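Side-chain contacts in nuclear hormone receptor FTZ-F1 (Drosophila melanogaster, PDB 2XHS), which binds a Fushi tarazu peptide through its ligand-binding domain and, as a nuclear receptor, probably regulates transcription: residues K37-Q42 against F48-K53; Q138-D143 against V203-E208. All coordinates share one frame; numbering follows the deposited sequence.

How the contacts relate
Contact 1 (37-42 with 48-53) and contact 2 (138-143 with 203-208) flank the middle of the chain from opposite sides, with their own centres 31 Å apart. About 16 Å separates their nearest atoms, so neither touches the other. Both fall within the ligand-binding domain of this receptor and follow one another in sequence, contact 1 being complete before contact 2 begins. Contact 1 joins helices 24-39 and 47-67, neighbours in sequence, whereas contact 2 joins helices 135-143 and 198-224, with 59 residues between its segments. In each, a lysine spans the gap between two helices to reach an oxygen, that of an amide in contact 1 and of a carboxylate in contact 2, beside aliphatic packing.

Contact 1 (K37-Q42 against F48-K53); sequences KQTYNQ and FELMCK
A bend at chi2 (-54°) in Gln38 and another at chi3 (-103°) in Lys53 steer the ends of these two side chains together as they approach from opposite directions. Lys53 NZ donates a hydrogen bond to Gln38 OE1, modelled at 2.5 Å, a shortness that carries no weight at this resolution. The C=O...donor angle of 147° puts the ammonium in front of the carbonyl oxygen, somewhat tilted out of the amide plane. The aliphatic stems also meet, with Gln38 CG 4.0 Å from Lys53 CD, which gives this polar pair an apolar flank. The contact thus joins the C-terminal part of helix 24-39 to the beginning of helix 47-67 in the mostly helical nuclear-receptor ligand-binding domain, across the connection that opens with a type II turn from Thr39 to Gln42. The backbones stay well separated, the closest CA atoms being those of Gln38 and Leu50 at 7.8 Å, so side chains make the bridge. Leu50 reaches both residues through different branches: CD2 lies 4.1 Å from Gln38 CB, and CD1 lies 4.1 Å from Thr39 CG2, the threonine and leucine side chains crossing at about a right angle. Leu34, Leu35 and Phe117 also touch Leu50. The hydroxyl of Thr39 serves its own helix instead, with OG1 hydrogen-bonded to the backbone oxygen of Leu35, while the methyl meets Leu50.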
ATOM      1  N   LYS A  37     -20.571   3.794  -7.947  1.00 60.24           N
ATOM      2  CA  LYS A  37     -21.502   4.573  -7.184  1.00 61.46           C
ATOM      3  C   LYS A  37     -21.257   6.038  -7.334  1.00 62.27           C
ATOM      4  O   LYS A  37     -22.172   6.815  -7.348  1.00 63.31           O
ATOM      5  CB  LYS A  37     -21.439   4.196  -5.732  1.00 60.90           C
ATOM      6  CG  LYS A  37     -22.100   5.168  -4.865  1.00 62.27           C
ATOM      7  CD  LYS A  37     -22.274   4.622  -3.500  1.00 65.87           C
ATOM      8  CE  LYS A  37     -22.935   5.621  -2.625  1.00 67.54           C
ATOM      9  NZ  LYS A  37     -23.061   5.092  -1.265  1.00 72.53           N
ATOM     10  N   GLN A  38     -20.014   6.434  -7.408  1.00 62.92           N
ATOM     11  CA  GLN A  38     -19.734   7.837  -7.503  1.00 64.54           C
ATOM     12  C   GLN A  38     -20.050   8.435  -8.824  1.00 67.04           C
ATOM     13  O   GLN A  38     -20.091   9.620  -8.955  1.00 66.59           O
ATOM     14  CB  GLN A  38     -18.296   8.141  -7.135  1.00 64.02           C
ATOM     15  CG  GLN A  38     -17.962   7.930  -5.691  1.00 62.78           C
ATOM     16  CD  GLN A  38     -18.860   8.655  -4.763  1.00 58.38           C
ATOM     17  OE1 GLN A  38     -18.784   9.851  -4.647  1.00 56.05           O
ATOM     18  NE2 GLN A  38     -19.695   7.933  -4.069  1.00 52.71           N
ATOM     19  N   THR A  39     -20.212   7.626  -9.838  1.00 70.92           N
ATOM     20  CA  THR A  39     -20.352   8.197 -11.143  1.00 75.19           C
ATOM     21  C   THR A  39     -21.650   7.961 -11.870  1.00 77.83           C
ATOM     22  O   THR A  39     -21.990   8.696 -12.764  1.00 78.63           O
ATOM     23  CB  THR A  39     -19.235   7.692 -11.984  1.00 75.31           C
ATOM     24  OG1 THR A  39     -19.312   6.273 -12.020  1.00 79.82           O
ATOM     25  CG2 THR A  39     -17.961   8.044 -11.360  1.00 75.32           C
ATOM     26  N   TYR A  40     -22.379   6.926 -11.530  1.00 81.18           N
ATOM     27  CA  TYR A  40     -23.579   6.677 -12.291  1.00 84.75           C
ATOM     28  C   TYR A  40     -24.579   7.787 -12.096  1.00 85.78           C
ATOM     29  O   TYR A  40     -24.685   8.368 -11.036  1.00 86.37           O
ATOM     30  CB  TYR A  40     -24.183   5.329 -11.955  1.00 85.56           C
ATOM     31  CG  TYR A  40     -25.368   5.379 -11.054  1.00 90.29           C
ATOM     32  CD1 TYR A  40     -25.226   5.593  -9.709  1.00 93.39           C
ATOM     33  CD2 TYR A  40     -26.632   5.184 -11.551  1.00 95.22           C
ATOM     34  CE1 TYR A  40     -26.305   5.628  -8.886  1.00 98.02           C
ATOM     35  CE2 TYR A  40     -27.725   5.221 -10.737  1.00 99.47           C
ATOM     36  CZ  TYR A  40     -27.558   5.441  -9.402  1.00100.84           C
ATOM     37  OH  TYR A  40     -28.660   5.478  -8.585  1.00101.39           O
ATOM     38  N   ASN A  41     -25.287   8.113 -13.156  1.00 86.47           N
ATOM     39  CA  ASN A  41     -26.247   9.180 -13.101  1.00 87.09           C
ATOM     40  C   ASN A  41     -25.636  10.511 -12.752  1.00 86.20           C
ATOM     41  O   ASN A  41     -26.266  11.312 -12.107  1.00 86.86           O
ATOM     42  CB  ASN A  41     -27.345   8.862 -12.092  1.00 87.86           C
ATOM     43  CG  ASN A  41     -28.501   8.104 -12.707  1.00 89.48           C
ATOM     44  OD1 ASN A  41     -29.132   8.575 -13.640  1.00 89.88           O
ATOM     45  ND2 ASN A  41     -28.790   6.938 -12.174  1.00 89.89           N
ATOM     46  N   GLN A  42     -24.403  10.743 -13.141  1.00 85.06           N
ATOM     47  CA  GLN A  42     -23.811  12.033 -12.891  1.00 84.08           C
ATOM     48  C   GLN A  42     -23.233  12.542 -14.167  1.00 83.15           C
ATOM     49  O   GLN A  42     -22.503  11.856 -14.801  1.00 83.69           O
ATOM     50  CB  GLN A  42     -22.732  11.902 -11.852  1.00 84.38           C
ATOM     51  CG  GLN A  42     -23.267  11.758 -10.481  1.00 83.88           C
ATOM     52  CD  GLN A  42     -23.502  13.074  -9.866  1.00 83.56           C
ATOM     53  OE1 GLN A  42     -22.810  14.027 -10.170  1.00 84.52           O
ATOM     54  NE2 GLN A  42     -24.458  13.147  -8.967  1.00 81.94           N
ATOM     55  N   PHE A  48     -10.116  14.489 -10.141  1.00 51.48           N
ATOM     56  CA  PHE A  48      -9.139  14.546  -9.099  1.00 50.99           C
ATOM     57  C   PHE A  48      -9.780  14.243  -7.798  1.00 51.08           C
ATOM     58  O   PHE A  48      -9.251  13.536  -7.009  1.00 51.45           O
ATOM     59  CB  PHE A  48      -8.461  15.885  -9.056  1.00 51.14           C
ATOM     60  CG  PHE A  48      -7.477  16.011  -7.954  1.00 49.92           C
ATOM     61  CD1 PHE A  48      -6.216  15.555  -8.093  1.00 49.05           C
ATOM     62  CD2 PHE A  48      -7.832  16.563  -6.773  1.00 50.19           C
ATOM     63  CE1 PHE A  48      -5.364  15.650  -7.113  1.00 48.26           C
ATOM     64  CE2 PHE A  48      -6.957  16.660  -5.792  1.00 46.23           C
ATOM     65  CZ  PHE A  48      -5.727  16.207  -5.962  1.00 45.55           C
ATOM     66  N   GLU A  49     -10.949  14.772  -7.568  1.00 50.69           N
ATOM     67  CA  GLU A  49     -11.602  14.519  -6.315  1.00 51.55           C
ATOM     68  C   GLU A  49     -11.891  13.072  -6.126  1.00 51.93           C
ATOM     69  O   GLU A  49     -11.849  12.590  -5.030  1.00 53.17           O
ATOM     70  CB  GLU A  49     -12.930  15.228  -6.258  1.00 52.89           C
ATOM     71  CG  GLU A  49     -12.869  16.690  -6.108  1.00 55.44           C
ATOM     72  CD  GLU A  49     -14.044  17.205  -5.385  1.00 58.83           C
ATOM     73  OE1 GLU A  49     -15.046  16.511  -5.342  1.00 59.43           O
ATOM     74  OE2 GLU A  49     -13.988  18.312  -4.868  1.00 64.81           O
ATOM     75  N   LEU A  50     -12.250  12.401  -7.199  1.00 51.37           N
ATOM     76  CA  LEU A  50     -12.591  10.999  -7.177  1.00 50.09           C
ATOM     77  C   LEU A  50     -11.419  10.157  -6.792  1.00 50.12           C
ATOM     78  O   LEU A  50     -11.524   9.260  -6.009  1.00 50.43           O
ATOM     79  CB  LEU A  50     -13.054  10.591  -8.547  1.00 49.64           C
ATOM     80  CG  LEU A  50     -14.277   9.706  -8.705  1.00 48.72           C
ATOM     81  CD1 LEU A  50     -14.275   9.113 -10.050  1.00 47.19           C
ATOM     82  CD2 LEU A  50     -14.307   8.646  -7.694  1.00 47.86           C
HETATM   83  N   MSE A  51     -10.274  10.491  -7.322  1.00 49.74           N
HETATM   84  CA  MSE A  51      -9.105   9.736  -7.045  1.00 49.89           C
HETATM   85  C   MSE A  51      -8.870   9.791  -5.582  1.00 48.82           C
HETATM   86  O   MSE A  51      -8.481   8.837  -4.993  1.00 49.69           O
HETATM   87  CB  MSE A  51      -7.932  10.342  -7.768  1.00 49.96           C
HETATM   88  CG  MSE A  51      -6.708   9.546  -7.659  1.00 52.15           C
HETATM   89 SE   MSE A  51      -5.264  10.566  -8.043  1.00 66.29          SE
HETATM   90  CE  MSE A  51      -5.100  11.440  -6.418  1.00 65.93           C
ATOM     91  N   CYS A  52      -9.099  10.944  -5.003  1.00 47.43           N
ATOM     92  CA  CYS A  52      -8.950  11.165  -3.587  1.00 46.82           C
ATOM     93  C   CYS A  52      -9.920  10.361  -2.798  1.00 46.99           C
ATOM     94  O   CYS A  52      -9.638   9.969  -1.698  1.00 47.66           O
ATOM     95  CB  CYS A  52      -9.085  12.621  -3.241  1.00 46.22           C
ATOM     96  SG  CYS A  52      -7.679  13.571  -3.567  1.00 45.52           S
ATOM     97  N   LYS A  53     -11.100  10.172  -3.342  1.00 46.12           N
ATOM     98  CA  LYS A  53     -12.100   9.388  -2.689  1.00 44.95           C
ATOM     99  C   LYS A  53     -11.671   7.973  -2.575  1.00 43.94           C
ATOM    100  O   LYS A  53     -11.918   7.319  -1.604  1.00 43.22           O
ATOM    101  CB  LYS A  53     -13.397   9.489  -3.446  1.00 45.69           C
ATOM    102  CG  LYS A  53     -14.373  10.364  -2.762  1.00 50.51           C
ATOM    103  CD  LYS A  53     -15.685  10.376  -3.422  1.00 55.02           C
ATOM    104  CE  LYS A  53     -15.863  11.615  -4.217  1.00 58.74           C
ATOM    105  NZ  LYS A  53     -17.283  11.849  -4.477  1.00 60.55           N
TER

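Contact 2 (Q138-D143 against V203-E208); sequences QNKLQD and VNILPE
Lys140 and Glu208 form a salt bridge in which Lys140 NZ lies 3.0 Å from Glu208 OE2 and uses the syn lone pair of that oxygen, the side facing OE1. A second, weak hydrogen bond runs from Lys140 NZ to Glu208 OE1 at 3.2 Å, so the ammonium straddles the two carboxylate oxygens. This pairing ties helix 135-143 to helix 198-224 within the helical nuclear-receptor ligand-binding domain. The two side chains come from opposite directions, and each is extended beyond CG, which lets their charged ends span the gap between the helices. Glu208 OE1 also has a partner beyond these two segments, and Leu137, one turn before Leu141 on helix 135-143, touches both Glu208 and Ile205. Below the charged ends the contact becomes apolar: Ile205, buried, packs against the stem of Lys140, the two side chains crossing obliquely. Leu141, buried beside the contact without touching 203-208 closely, packs on Leu97 of helix 77-102. The terminal methyl of Ile205 meets the lysine at two points along its length, with CD1 3.9 Å from Lys140 CD and 4.0 Å from Lys140 CB.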
ATOM      1  N   GLN A 138       8.315  -1.446 -11.471  1.00 47.08           N
ATOM      2  CA  GLN A 138       7.507  -2.585 -11.805  1.00 47.34           C
ATOM      3  C   GLN A 138       8.322  -3.566 -12.560  1.00 47.74           C
ATOM      4  O   GLN A 138       8.190  -4.728 -12.365  1.00 46.77           O
ATOM      5  CB  GLN A 138       6.328  -2.195 -12.667  1.00 46.73           C
ATOM      6  CG  GLN A 138       5.335  -3.307 -12.805  1.00 47.79           C
ATOM      7  CD  GLN A 138       4.176  -2.994 -13.661  1.00 47.35           C
ATOM      8  OE1 GLN A 138       3.388  -2.154 -13.347  1.00 48.81           O
ATOM      9  NE2 GLN A 138       4.042  -3.704 -14.729  1.00 49.70           N
ATOM     10  N   ASN A 139       9.154  -3.096 -13.462  1.00 48.61           N
ATOM     11  CA  ASN A 139      10.041  -3.968 -14.185  1.00 49.16           C
ATOM     12  C   ASN A 139      11.069  -4.641 -13.317  1.00 48.81           C
ATOM     13  O   ASN A 139      11.377  -5.784 -13.498  1.00 48.67           O
ATOM     14  CB  ASN A 139      10.749  -3.192 -15.264  1.00 50.17           C
ATOM     15  CG  ASN A 139       9.927  -3.040 -16.487  1.00 54.74           C
ATOM     16  OD1 ASN A 139       9.231  -3.951 -16.889  1.00 60.88           O
ATOM     17  ND2 ASN A 139      10.028  -1.897 -17.118  1.00 55.28           N
ATOM     18  N   LYS A 140      11.641  -3.909 -12.389  1.00 47.50           N
ATOM     19  CA  LYS A 140      12.652  -4.472 -11.546  1.00 46.37           C
ATOM     20  C   LYS A 140      12.052  -5.569 -10.756  1.00 45.57           C
ATOM     21  O   LYS A 140      12.643  -6.588 -10.575  1.00 45.41           O
ATOM     22  CB  LYS A 140      13.163  -3.418 -10.595  1.00 47.07           C
ATOM     23  CG  LYS A 140      14.375  -2.675 -11.033  1.00 47.37           C
ATOM     24  CD  LYS A 140      14.650  -1.569 -10.100  1.00 49.03           C
ATOM     25  CE  LYS A 140      16.017  -1.054 -10.235  1.00 51.94           C
ATOM     26  NZ  LYS A 140      16.094   0.255  -9.619  1.00 52.81           N
ATOM     27  N   LEU A 141      10.869  -5.317 -10.246  1.00 44.95           N
ATOM     28  CA  LEU A 141      10.157  -6.263  -9.431  1.00 43.61           C
ATOM     29  C   LEU A 141       9.786  -7.496 -10.146  1.00 43.89           C
ATOM     30  O   LEU A 141       9.889  -8.545  -9.610  1.00 45.98           O
ATOM     31  CB  LEU A 141       8.911  -5.626  -8.868  1.00 42.83           C
ATOM     32  CG  LEU A 141       9.100  -4.880  -7.563  1.00 41.45           C
ATOM     33  CD1 LEU A 141       7.863  -4.237  -7.190  1.00 37.20           C
ATOM     34  CD2 LEU A 141       9.449  -5.817  -6.514  1.00 41.35           C
ATOM     35  N   GLN A 142       9.336  -7.358 -11.371  1.00 44.61           N
ATOM     36  CA  GLN A 142       8.947  -8.490 -12.192  1.00 45.05           C
ATOM     37  C   GLN A 142      10.084  -9.401 -12.485  1.00 44.95           C
ATOM     38  O   GLN A 142       9.964 -10.581 -12.451  1.00 45.30           O
ATOM     39  CB  GLN A 142       8.414  -8.000 -13.518  1.00 44.87           C
ATOM     40  CG  GLN A 142       6.945  -7.720 -13.562  1.00 48.93           C
ATOM     41  CD  GLN A 142       6.558  -6.983 -14.784  1.00 51.28           C
ATOM     42  OE1 GLN A 142       5.404  -6.762 -15.034  1.00 53.50           O
ATOM     43  NE2 GLN A 142       7.527  -6.602 -15.565  1.00 54.25           N
ATOM     44  N   ASP A 143      11.211  -8.832 -12.791  1.00 46.06           N
ATOM     45  CA  ASP A 143      12.357  -9.613 -13.104  1.00 47.58           C
ATOM     46  C   ASP A 143      12.749 -10.403 -11.906  1.00 47.15           C
ATOM     47  O   ASP A 143      13.400 -11.408 -12.017  1.00 48.53           O
ATOM     48  CB  ASP A 143      13.485  -8.725 -13.529  1.00 48.95           C
ATOM     49  CG  ASP A 143      13.320  -8.231 -14.912  1.00 55.80           C
ATOM     50  OD1 ASP A 143      12.617  -8.884 -15.697  1.00 60.53           O
ATOM     51  OD2 ASP A 143      13.921  -7.205 -15.236  1.00 60.50           O
ATOM     52  N   VAL A 203      14.559  -5.903  -1.173  1.00 43.87           N
ATOM     53  CA  VAL A 203      14.755  -4.963  -0.093  1.00 44.96           C
ATOM     54  C   VAL A 203      15.230  -3.637  -0.574  1.00 44.65           C
ATOM     55  O   VAL A 203      14.981  -2.636   0.023  1.00 45.43           O
ATOM     56  CB  VAL A 203      15.750  -5.440   0.884  1.00 45.12           C
ATOM     57  CG1 VAL A 203      16.146  -4.316   1.715  1.00 47.44           C
ATOM     58  CG2 VAL A 203      15.147  -6.451   1.728  1.00 48.26           C
ATOM     59  N   ASN A 204      15.965  -3.643  -1.649  1.00 44.10           N
ATOM     60  CA  ASN A 204      16.493  -2.432  -2.190  1.00 44.42           C
ATOM     61  C   ASN A 204      15.485  -1.500  -2.762  1.00 44.52           C
ATOM     62  O   ASN A 204      15.741  -0.342  -2.910  1.00 46.27           O
ATOM     63  CB  ASN A 204      17.526  -2.741  -3.217  1.00 45.38           C
ATOM     64  CG  ASN A 204      18.814  -3.118  -2.618  1.00 47.40           C
ATOM     65  OD1 ASN A 204      19.169  -2.664  -1.557  1.00 48.53           O
ATOM     66  ND2 ASN A 204      19.550  -3.924  -3.317  1.00 47.32           N
ATOM     67  N   ILE A 205      14.365  -2.047  -3.167  1.00 43.22           N
ATOM     68  CA  ILE A 205      13.263  -1.316  -3.734  1.00 42.01           C
ATOM     69  C   ILE A 205      12.562  -0.421  -2.756  1.00 41.39           C
ATOM     70  O   ILE A 205      12.054   0.602  -3.098  1.00 41.48           O
ATOM     71  CB  ILE A 205      12.292  -2.252  -4.367  1.00 41.98           C
ATOM     72  CG1 ILE A 205      13.012  -3.108  -5.355  1.00 43.17           C
ATOM     73  CG2 ILE A 205      11.373  -1.518  -5.200  1.00 41.77           C
ATOM     74  CD1 ILE A 205      12.963  -2.541  -6.691  1.00 44.56           C
ATOM     75  N   LEU A 206      12.545  -0.801  -1.514  1.00 39.29           N
ATOM     76  CA  LEU A 206      11.745  -0.072  -0.591  1.00 40.01           C
ATOM     77  C   LEU A 206      12.128   1.368  -0.523  1.00 40.53           C
ATOM     78  O   LEU A 206      11.294   2.214  -0.423  1.00 40.56           O
ATOM     79  CB  LEU A 206      11.833  -0.718   0.771  1.00 39.07           C
ATOM     80  CG  LEU A 206      11.150  -2.070   0.806  1.00 41.25           C
ATOM     81  CD1 LEU A 206      11.235  -2.646   2.129  1.00 41.41           C
ATOM     82  CD2 LEU A 206       9.755  -1.912   0.475  1.00 40.44           C
ATOM     83  N   PRO A 207      13.399   1.644  -0.566  1.00 41.82           N
ATOM     84  CA  PRO A 207      13.895   2.988  -0.522  1.00 42.14           C
ATOM     85  C   PRO A 207      13.454   3.752  -1.720  1.00 42.86           C
ATOM     86  O   PRO A 207      13.173   4.912  -1.611  1.00 42.76           O
ATOM     87  CB  PRO A 207      15.384   2.780  -0.576  1.00 42.64           C
ATOM     88  CG  PRO A 207      15.611   1.399  -0.366  1.00 43.52           C
ATOM     89  CD  PRO A 207      14.395   0.709  -0.083  1.00 43.38           C
ATOM     90  N   GLU A 208      13.459   3.105  -2.862  1.00 43.35           N
ATOM     91  CA  GLU A 208      13.058   3.703  -4.091  1.00 43.71           C
ATOM     92  C   GLU A 208      11.620   4.037  -4.084  1.00 43.35           C
ATOM     93  O   GLU A 208      11.219   5.056  -4.549  1.00 43.57           O
ATOM     94  CB  GLU A 208      13.320   2.738  -5.213  1.00 45.08           C
ATOM     95  CG  GLU A 208      14.700   2.197  -5.231  1.00 50.69           C
ATOM     96  CD  GLU A 208      15.091   1.691  -6.570  1.00 55.33           C
ATOM     97  OE1 GLU A 208      14.894   2.409  -7.533  1.00 55.94           O
ATOM     98  OE2 GLU A 208      15.623   0.594  -6.654  1.00 57.97           O
TER